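Local coordinates for putative peptide ABC-transport system periplasmic peptide-binding protein (Campylobacter jejuni, PDB 4OET) that probably binds peptides in the periplasm for uptake by an ABC transporter, and also binds metal ions, at residues S238-A243 with A458-A463; V282-L287 with K295-Y300; K419-A424 with K442-A447. All blocks are in the same frame, centred on the assembly; numbering follows the deposited sequence.

Contact 1. Residues S238-A243 with A458-A463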
loop_
_atom_site.group_PDB
_atom_site.type_symbol
_atom_site.label_atom_id
_atom_site.label_comp_id
_atom_site.label_asym_id
_atom_site.label_seq_id
_atom_site.Cartn_x
_atom_site.Cartn_y
_atom_site.Cartn_z
ATOM N N SER A 238 -0.894 -9.898 -2.622
ATOM C CA SER A 238 -0.641 -8.524 -2.213
ATOM C C SER A 238 -0.486 -8.437 -0.704
ATOM O O SER A 238 -0.892 -9.343 0.025
ATOM C CB SER A 238 -1.766 -7.596 -2.674
ATOM O OG SER A 238 -2.867 -7.646 -1.782
ATOM N N ALA A 239 0.112 -7.346 -0.242
ATOM C CA ALA A 239 0.226 -7.091 1.178
ATOM C C ALA A 239 -0.960 -6.249 1.634
ATOM O O ALA A 239 -1.016 -5.793 2.774
ATOM C CB ALA A 239 1.538 -6.401 1.490
ATOM N N ASP A 240 -1.893 -6.021 0.717
ATOM C CA ASP A 240 -3.071 -5.209 0.994
ATOM C C ASP A 240 -4.084 -6.030 1.806
ATOM O O ASP A 240 -4.543 -7.076 1.347
ATOM C CB ASP A 240 -3.686 -4.729 -0.325
ATOM C CG ASP A 240 -4.749 -3.675 -0.133
ATOM O OD1 ASP A 240 -4.783 -3.009 0.945
ATOM O OD2 ASP A 240 -5.553 -3.505 -1.083
ATOM N N TYR A 241 -4.412 -5.568 3.012
ATOM C CA TYR A 241 -5.392 -6.265 3.845
ATOM C C TYR A 241 -6.512 -5.338 4.293
ATOM O O TYR A 241 -6.338 -4.110 4.368
ATOM C CB TYR A 241 -4.737 -6.908 5.079
ATOM C CG TYR A 241 -4.200 -5.940 6.113
ATOM C CD1 TYR A 241 -5.033 -5.371 7.078
ATOM C CD2 TYR A 241 -2.853 -5.610 6.137
ATOM C CE1 TYR A 241 -4.531 -4.488 8.027
ATOM C CE2 TYR A 241 -2.343 -4.733 7.082
ATOM C CZ TYR A 241 -3.179 -4.180 8.020
ATOM O OH TYR A 241 -2.651 -3.310 8.952
ATOM N N ARG A 242 -7.668 -5.930 4.574
ATOM C CA ARG A 242 -8.792 -5.175 5.115
ATOM C C ARG A 242 -8.953 -5.494 6.589
ATOM O O ARG A 242 -8.692 -6.619 7.023
ATOM C CB ARG A 242 -10.081 -5.497 4.355
ATOM C CG ARG A 242 -10.054 -5.066 2.899
ATOM C CD ARG A 242 -9.898 -3.561 2.783
ATOM N NE ARG A 242 -9.588 -3.170 1.410
ATOM C CZ ARG A 242 -8.351 -3.078 0.935
ATOM N NH1 ARG A 242 -7.320 -3.338 1.732
ATOM N NH2 ARG A 242 -8.144 -2.719 -0.324
ATOM N N ALA A 243 -9.389 -4.506 7.356
ATOM C CA ALA A 243 -9.565 -4.692 8.783
ATOM C C ALA A 243 -10.631 -3.765 9.317
ATOM O O ALA A 243 -10.899 -2.707 8.731
ATOM C CB ALA A 243 -8.246 -4.443 9.519
ATOM N N ALA A 458 -8.961 -9.891 5.931
ATOM C CA ALA A 458 -8.402 -10.636 4.818
ATOM C C ALA A 458 -7.278 -9.905 4.104
ATOM O O ALA A 458 -7.351 -8.697 3.902
ATOM C CB ALA A 458 -9.513 -10.986 3.818
ATOM N N TYR A 459 -6.241 -10.648 3.717
ATOM C CA TYR A 459 -5.269 -10.162 2.732
ATOM C C TYR A 459 -5.843 -10.426 1.344
ATOM O O TYR A 459 -6.418 -11.485 1.105
ATOM C CB TYR A 459 -3.911 -10.853 2.882
ATOM C CG TYR A 459 -3.016 -10.265 3.946
ATOM C CD1 TYR A 459 -1.977 -9.406 3.611
ATOM C CD2 TYR A 459 -3.193 -10.591 5.279
ATOM C CE1 TYR A 459 -1.148 -8.873 4.583
ATOM C CE2 TYR A 459 -2.373 -10.063 6.260
ATOM C CZ TYR A 459 -1.354 -9.206 5.907
ATOM O OH TYR A 459 -0.537 -8.686 6.879
ATOM N N LEU A 460 -5.690 -9.468 0.439
ATOM C CA LEU A 460 -6.310 -9.548 -0.884
ATOM C C LEU A 460 -5.375 -10.127 -1.958
ATOM O O LEU A 460 -4.177 -9.831 -1.977
ATOM C CB LEU A 460 -6.785 -8.152 -1.300
ATOM C CG LEU A 460 -8.224 -7.727 -0.987
ATOM C CD1 LEU A 460 -8.819 -8.515 0.168
ATOM C CD2 LEU A 460 -8.300 -6.224 -0.731
ATOM N N ASP A 461 -5.908 -10.989 -2.816
ATOM C CA ASP A 461 -5.231 -11.309 -4.071
ATOM C C ASP A 461 -5.886 -10.528 -5.193
ATOM O O ASP A 461 -7.074 -10.205 -5.123
ATOM C CB ASP A 461 -5.275 -12.801 -4.413
ATOM C CG ASP A 461 -4.232 -13.608 -3.672
ATOM O OD1 ASP A 461 -3.360 -13.001 -3.013
ATOM O OD2 ASP A 461 -4.251 -14.854 -3.803
ATOM N N PHE A 462 -5.110 -10.215 -6.222
ATOM C CA PHE A 462 -5.650 -9.483 -7.356
ATOM C C PHE A 462 -5.435 -10.279 -8.635
ATOM O O PHE A 462 -4.461 -11.029 -8.751
ATOM C CB PHE A 462 -5.016 -8.103 -7.446
ATOM C CG PHE A 462 -5.325 -7.225 -6.255
ATOM C CD1 PHE A 462 -4.429 -7.125 -5.196
ATOM C CD2 PHE A 462 -6.509 -6.501 -6.200
ATOM C CE1 PHE A 462 -4.704 -6.311 -4.102
ATOM C CE2 PHE A 462 -6.801 -5.694 -5.108
ATOM C CZ PHE A 462 -5.892 -5.594 -4.055
ATOM N N ALA A 463 -6.371 -10.150 -9.570
ATOM C CA ALA A 463 -6.306 -10.906 -10.809
ATOM C C ALA A 463 -5.856 -10.019 -11.958
ATOM O O ALA A 463 -6.611 -9.169 -12.431
ATOM C CB ALA A 463 -7.652 -11.525 -11.121
HETATM O O HOH W 1 -2.343 -11.738 -0.680
#
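Tyr241 and Tyr459 sit opposite each other as a non-hydrogen-bonded pair where strand segment 240-243 runs antiparallel to 458-463, the two axes coming within 4.6 Å with 140° between their directions. Backbone bonds flank the pair: Leu460 N gives to Asp240 O at 2.8 Å, and Arg242 N to Ala458 O at 2.9 Å. Tyr241 CB rests over the centre of the Tyr459 ring, a CH-pi contact of 3.8 Å to the centroid. With Tyr241 CG lying between its own backbone N and carbonyl carbon (chi1 68°), the two phenols run side by side, their rings obliquely turned. A long aromatic side chain suits position 459, since its hydroxyl reaches beyond the sheet to His285 O and Glu288 N. The pair belongs to a mixed sheet of this solute-binding fold, in which strand 231-246 lies between strands 379-384 and 454-467. Where the chain turns a corner at Ala239, Ser238 OG accepts from Asp240 N, an ST turn, and donates across to Leu460 O at 2.6 Å; a short hydroxyl side chain suits the place, since one oxygen can serve both backbones. Water 1 joins Ser238 N to Asp461 OD1, while Asp461 OD2 pairs with Arg235. On the face of the sheet away from the two tyrosines, Arg242 grips the Asp240 carboxylate end-on, NH1 meeting OD1 at 2.7 Å from above the carboxylate plane and NH2 taking OD2. Leu460 CD2 covers one guanidinium face, 3.5 Å from NH2, so a branched apolar side chain covers that side of the ion pair. Asp240 also accepts from His480 ND1 and His481 N, which fix its rotation further. Its OD2 lies 3.6 Å from Phe462 CZ at the ring edge, carboxylate and ring only 11° from coplanar, so the anion faces the slightly positive ring hydrogens.

Contact 2. Residues V282-L287 with K295-Y300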
loop_
_atom_site.group_PDB
_atom_site.type_symbol
_atom_site.label_atom_id
_atom_site.label_comp_id
_atom_site.label_asym_id
_atom_site.label_seq_id
_atom_site.Cartn_x
_atom_site.Cartn_y
_atom_site.Cartn_z
ATOM N N VAL A 282 -7.250 -15.293 5.072
ATOM C CA VAL A 282 -7.614 -14.771 6.380
ATOM C C VAL A 282 -6.417 -14.019 6.921
ATOM O O VAL A 282 -5.291 -14.505 6.835
ATOM C CB VAL A 282 -8.013 -15.894 7.361
ATOM C CG1 VAL A 282 -8.116 -15.361 8.794
ATOM C CG2 VAL A 282 -9.324 -16.550 6.925
ATOM N N ALA A 283 -6.647 -12.810 7.421
ATOM C CA ALA A 283 -5.576 -12.000 8.003
ATOM C C ALA A 283 -5.596 -12.096 9.522
ATOM O O ALA A 283 -6.671 -12.204 10.123
ATOM C CB ALA A 283 -5.700 -10.536 7.563
ATOM N N ASN A 284 -4.417 -12.081 10.141
ATOM C CA ASN A 284 -4.333 -12.027 11.604
ATOM C C ASN A 284 -3.481 -10.859 12.096
ATOM O O ASN A 284 -3.670 -10.375 13.211
ATOM C CB ASN A 284 -3.771 -13.330 12.158
ATOM C CG ASN A 284 -4.666 -14.516 11.861
ATOM O OD1 ASN A 284 -5.730 -14.674 12.463
ATOM N ND2 ASN A 284 -4.237 -15.353 10.926
ATOM N N HIS A 285 -2.553 -10.407 11.259
ATOM C CA HIS A 285 -1.663 -9.316 11.639
ATOM C C HIS A 285 -1.118 -8.611 10.383
ATOM O O HIS A 285 -1.269 -9.125 9.276
ATOM C CB HIS A 285 -0.548 -9.846 12.563
ATOM C CG HIS A 285 0.494 -10.671 11.879
ATOM N ND1 HIS A 285 1.413 -10.133 10.998
ATOM C CD2 HIS A 285 0.798 -11.986 11.984
ATOM C CE1 HIS A 285 2.219 -11.089 10.574
ATOM N NE2 HIS A 285 1.869 -12.223 11.159
ATOM N N PRO A 286 -0.510 -7.421 10.544
ATOM C CA PRO A 286 -0.261 -6.631 9.327
ATOM C C PRO A 286 1.039 -6.931 8.569
ATOM O O PRO A 286 1.354 -6.191 7.630
ATOM C CB PRO A 286 -0.229 -5.190 9.847
ATOM C CG PRO A 286 0.206 -5.306 11.294
ATOM C CD PRO A 286 -0.127 -6.694 11.772
ATOM N N LEU A 287 1.772 -7.976 8.934
ATOM C CA LEU A 287 3.026 -8.273 8.233
ATOM C C LEU A 287 3.075 -9.666 7.622
ATOM O O LEU A 287 4.137 -10.285 7.592
ATOM C CB LEU A 287 4.228 -8.122 9.173
ATOM C CG LEU A 287 4.607 -6.769 9.772
ATOM C CD1 LEU A 287 4.497 -5.671 8.720
ATOM C CD2 LEU A 287 3.752 -6.465 10.958
ATOM N N LYS A 295 5.483 -15.934 12.047
ATOM C CA LYS A 295 4.950 -17.231 11.618
ATOM C C LYS A 295 4.681 -18.188 12.791
ATOM O O LYS A 295 4.457 -19.386 12.598
ATOM C CB LYS A 295 5.900 -17.884 10.612
ATOM C CG LYS A 295 5.908 -17.211 9.245
ATOM C CD LYS A 295 6.929 -17.848 8.309
ATOM C CE LYS A 295 6.563 -17.620 6.850
ATOM N NZ LYS A 295 6.801 -16.216 6.416
ATOM N N ASN A 296 4.704 -17.647 14.004
ATOM C CA ASN A 296 4.390 -18.411 15.201
ATOM C C ASN A 296 3.656 -17.486 16.145
ATOM O O ASN A 296 4.196 -17.065 17.166
ATOM C CB ASN A 296 5.632 -18.994 15.876
ATOM C CG ASN A 296 5.277 -19.969 16.999
ATOM O OD1 ASN A 296 4.133 -20.426 17.101
ATOM N ND2 ASN A 296 6.250 -20.281 17.850
ATOM N N PHE A 297 2.418 -17.170 15.798
ATOM C CA PHE A 297 1.654 -16.195 16.551
ATOM C C PHE A 297 0.314 -16.788 16.930
ATOM O O PHE A 297 -0.189 -17.688 16.259
ATOM C CB PHE A 297 1.455 -14.908 15.746
ATOM C CG PHE A 297 1.002 -15.138 14.323
ATOM C CD1 PHE A 297 1.933 -15.295 13.302
ATOM C CD2 PHE A 297 -0.348 -15.221 14.010
ATOM C CE1 PHE A 297 1.526 -15.510 11.991
ATOM C CE2 PHE A 297 -0.759 -15.441 12.702
ATOM C CZ PHE A 297 0.177 -15.585 11.694
ATOM N N LYS A 298 -0.257 -16.285 18.017
ATOM C CA LYS A 298 -1.590 -16.694 18.420
ATOM C C LYS A 298 -2.612 -16.093 17.467
ATOM O O LYS A 298 -2.379 -15.036 16.881
ATOM C CB LYS A 298 -1.857 -16.275 19.867
ATOM C CG LYS A 298 -1.291 -17.261 20.875
ATOM C CD LYS A 298 -1.062 -16.628 22.234
ATOM C CE LYS A 298 -0.938 -17.703 23.301
ATOM N NZ LYS A 298 -2.208 -18.488 23.426
ATOM N N ILE A 299 -3.736 -16.783 17.305
ATOM C CA ILE A 299 -4.773 -16.354 16.380
ATOM C C ILE A 299 -6.138 -16.356 17.047
ATOM O O ILE A 299 -6.442 -17.256 17.829
ATOM C CB ILE A 299 -4.792 -17.289 15.140
ATOM C CG1 ILE A 299 -3.629 -16.950 14.204
ATOM C CG2 ILE A 299 -6.110 -17.213 14.393
ATOM C CD1 ILE A 299 -3.448 -17.942 13.058
ATOM N N TYR A 300 -6.979 -15.378 16.713
ATOM C CA TYR A 300 -8.381 -15.427 17.129
ATOM C C TYR A 300 -9.186 -16.229 16.117
ATOM O O TYR A 300 -9.521 -15.727 15.049
ATOM C CB TYR A 300 -8.974 -14.014 17.271
ATOM C CG TYR A 300 -8.388 -13.213 18.410
ATOM C CD1 TYR A 300 -8.758 -13.482 19.722
ATOM C CD2 TYR A 300 -7.455 -12.201 18.182
ATOM C CE1 TYR A 300 -8.230 -12.774 20.775
ATOM C CE2 TYR A 300 -6.916 -11.482 19.243
ATOM C CZ TYR A 300 -7.313 -11.777 20.537
ATOM O OH TYR A 300 -6.796 -11.080 21.604
HETATM O O HOH W 2 -6.213 -13.411 15.332
HETATM O O HOH W 3 -8.213 -15.061 13.088
#
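An aromatic edge-to-face pair, His285 against Phe297, ties together two irregular segments of the long loop that links strand 280-282 to helix 304-313. The imidazole presents its CD2-NE2 edge to the phenyl face: His285 CD2 stands above the middle of the ring, His285 NE2 approaches Phe297 CE1 to 3.4 Å, and the planes are turned 87° apart. His285 CG lies between its backbone N and carbonyl carbon (chi1 73°), which swings the imidazole across to Phe297. Both ring nitrogens have partners. Leu287 N donates to His285 ND1 at 3.0 Å, and NE2 bonds to Asn293 OD1, which probably favours a neutral ring carrying its proton on NE2. Histidine thus suits the place by offering polar atoms to the loop and a ring edge to the phenyl face at once. Beside it, Asn284 CB touches Phe297 CE2 at 3.7 Å, coming at the ring obliquely. The amide then crosses the Ile299 side chain at about a right angle: Asn284 OD1 meets CG2 at 3.2 Å and ND2 meets CD1 at 3.4 Å, while Asn284 CG lies over CG1. The same OD1 accepts from waters 2 and 3, which lead on to Tyr300 N and Tyr300 O; some of these water distances are short, and the exact water positions are doubtful. An amide suits this partly exposed margin because it can brush the isoleucine and still collect water. A connecting loop without regular secondary structure is here closed on itself by a T-shaped histidine-phenylalanine stack with a water-bridged amide alongside.

Contact 3. Residues K419-A424 with K442-A447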
loop_
_atom_site.group_PDB
_atom_site.type_symbol
_atom_site.label_atom_id
_atom_site.label_comp_id
_atom_site.label_asym_id
_atom_site.label_seq_id
_atom_site.Cartn_x
_atom_site.Cartn_y
_atom_site.Cartn_z
ATOM N N LYS A 419 2.055 -0.134 24.986
ATOM C CA LYS A 419 3.444 0.191 25.267
ATOM C C LYS A 419 4.360 -0.909 24.764
ATOM O O LYS A 419 5.503 -0.644 24.369
ATOM C CB LYS A 419 3.664 0.422 26.768
ATOM C CG LYS A 419 2.985 1.672 27.323
ATOM C CD LYS A 419 3.318 2.902 26.480
ATOM C CE LYS A 419 4.806 3.225 26.481
ATOM N NZ LYS A 419 5.149 4.248 25.444
ATOM N N LYS A 420 3.852 -2.139 24.767
ATOM C CA LYS A 420 4.611 -3.260 24.229
ATOM C C LYS A 420 4.765 -3.089 22.727
ATOM O O LYS A 420 5.841 -3.328 22.184
ATOM C CB LYS A 420 3.927 -4.589 24.561
ATOM C CG LYS A 420 3.392 -4.657 25.992
ATOM C CD LYS A 420 3.796 -5.949 26.707
ATOM C CE LYS A 420 3.084 -7.174 26.139
ATOM N NZ LYS A 420 3.539 -8.430 26.819
ATOM N N VAL A 421 3.705 -2.620 22.069
ATOM C CA VAL A 421 3.765 -2.309 20.642
ATOM C C VAL A 421 4.771 -1.191 20.388
ATOM O O VAL A 421 5.615 -1.293 19.496
ATOM C CB VAL A 421 2.377 -1.891 20.080
ATOM C CG1 VAL A 421 2.509 -1.286 18.689
ATOM C CG2 VAL A 421 1.434 -3.083 20.029
ATOM N N ASP A 422 4.679 -0.128 21.181
ATOM C CA ASP A 422 5.521 1.042 20.974
ATOM C C ASP A 422 7.004 0.696 21.040
ATOM O O ASP A 422 7.769 1.055 20.143
ATOM C CB ASP A 422 5.217 2.127 22.010
ATOM C CG ASP A 422 3.838 2.728 21.842
ATOM O OD1 ASP A 422 3.372 3.411 22.781
ATOM O OD2 ASP A 422 3.218 2.514 20.780
ATOM N N ILE A 423 7.408 0.010 22.106
ATOM C CA ILE A 423 8.816 -0.301 22.302
ATOM C C ILE A 423 9.292 -1.297 21.239
ATOM O O ILE A 423 10.423 -1.186 20.750
ATOM C CB ILE A 423 9.097 -0.823 23.742
ATOM C CG1 ILE A 423 10.605 -0.914 24.000
ATOM C CG2 ILE A 423 8.398 -2.147 24.010
ATOM C CD1 ILE A 423 11.325 0.424 23.891
ATOM N N ALA A 424 8.435 -2.254 20.871
ATOM C CA ALA A 424 8.805 -3.246 19.855
ATOM C C ALA A 424 9.088 -2.570 18.519
ATOM O O ALA A 424 10.138 -2.786 17.908
ATOM C CB ALA A 424 7.712 -4.288 19.692
ATOM N N LYS A 442 8.255 -9.701 16.017
ATOM C CA LYS A 442 7.533 -10.788 16.679
ATOM C C LYS A 442 6.886 -10.279 17.974
ATOM O O LYS A 442 5.714 -10.570 18.256
ATOM C CB LYS A 442 8.463 -11.973 16.961
ATOM C CG LYS A 442 7.868 -12.995 17.915
ATOM C CD LYS A 442 8.662 -14.288 17.932
ATOM C CE LYS A 442 8.418 -15.045 19.227
ATOM N NZ LYS A 442 6.966 -15.335 19.446
ATOM N N ASP A 443 7.643 -9.504 18.748
ATOM C CA ASP A 443 7.090 -8.887 19.949
ATOM C C ASP A 443 5.912 -7.990 19.587
ATOM O O ASP A 443 4.892 -7.980 20.277
ATOM C CB ASP A 443 8.147 -8.073 20.684
ATOM C CG ASP A 443 9.203 -8.939 21.334
ATOM O OD1 ASP A 443 8.938 -10.146 21.544
ATOM O OD2 ASP A 443 10.293 -8.401 21.641
ATOM N N PHE A 444 6.038 -7.293 18.461
ATOM C CA PHE A 444 4.975 -6.429 17.955
ATOM C C PHE A 444 3.729 -7.245 17.635
ATOM O O PHE A 444 2.627 -6.930 18.094
ATOM C CB PHE A 444 5.466 -5.682 16.707
ATOM C CG PHE A 444 4.372 -5.024 15.894
ATOM C CD1 PHE A 444 3.577 -4.028 16.442
ATOM C CD2 PHE A 444 4.183 -5.363 14.563
ATOM C CE1 PHE A 444 2.591 -3.401 15.683
ATOM C CE2 PHE A 444 3.201 -4.744 13.804
ATOM C CZ PHE A 444 2.402 -3.766 14.359
ATOM N N ILE A 445 3.925 -8.312 16.870
ATOM C CA ILE A 445 2.829 -9.185 16.493
ATOM C C ILE A 445 2.182 -9.816 17.729
ATOM O O ILE A 445 0.953 -9.868 17.836
ATOM C CB ILE A 445 3.316 -10.273 15.506
ATOM C CG1 ILE A 445 3.656 -9.631 14.154
ATOM C CG2 ILE A 445 2.269 -11.343 15.313
ATOM C CD1 ILE A 445 4.629 -10.443 13.305
ATOM N N ASP A 446 3.003 -10.270 18.669
ATOM C CA ASP A 446 2.482 -10.869 19.891
ATOM C C ASP A 446 1.684 -9.841 20.681
ATOM O O ASP A 446 0.612 -10.151 21.214
ATOM C CB ASP A 446 3.614 -11.434 20.754
ATOM C CG ASP A 446 4.212 -12.711 20.172
ATOM O OD1 ASP A 446 3.526 -13.372 19.362
ATOM O OD2 ASP A 446 5.366 -13.049 20.527
ATOM N N ALA A 447 2.197 -8.614 20.735
ATOM C CA ALA A 447 1.531 -7.537 21.469
ATOM C C ALA A 447 0.189 -7.187 20.842
ATOM O O ALA A 447 -0.765 -6.866 21.558
ATOM C CB ALA A 447 2.419 -6.305 21.536
#
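Ala447 of helix 434-450 sets its methyl between Lys420 and Val421 of helix 419-428, with Ala447 CB 3.8 Å from Lys420 CB and 3.7 Å from Val421 CG2. The two helices are antiparallel, their segments approaching to 8.4 Å between axes with 163° between their directions. A second small bump comes from the other helix: Ala424 CB settles one turn away against Asp443 and Phe444, 3.9 Å from Asp443 CB and 3.7 Å from Phe444 N. Alanine suits both places, since such a short side chain lets the backbones come close: Val421 CA and Phe444 CA are 5.1 Å apart. To one side of the two methyls, Val421 CG1 meets the edge of the Phe444 ring near its plane, 3.7 Å from Phe444 CE1. Phe444 CG is anti to the backbone N (chi1 166°), which carries the ring along the side of the groove. On the other side, the longer ends of Lys420 and Asp443 run out along the margin, so these residues add just their CB atoms to the seam. The antiparallel helix pair is therefore held here by shape and apolar burial rather than by polar bonds between these segments.

How the contacts relate
Depth separates the three contacts. The centre of contact 1 lies about 10 Å from the centre of the chain, and the contact is buried; the centre of contact 2, about 19 Å from that point, marks a partly exposed one; contact 3, its centre about 22 Å from the chain's centre, keeps a buried seam with charged margins. Their chemistry follows: backbone bonds and an enclosed ion pair, then a ring pair with waters, then close apolar fit. Contact 2 is the intermediary, touching both others. Pro286 packs against Tyr241 of contact 1 and, like Leu287, against Phe444 of contact 3, while Ile445 lies against His285 and Phe297. Helix 434-450 also runs on in sequence to strand 454-467 of contact 1.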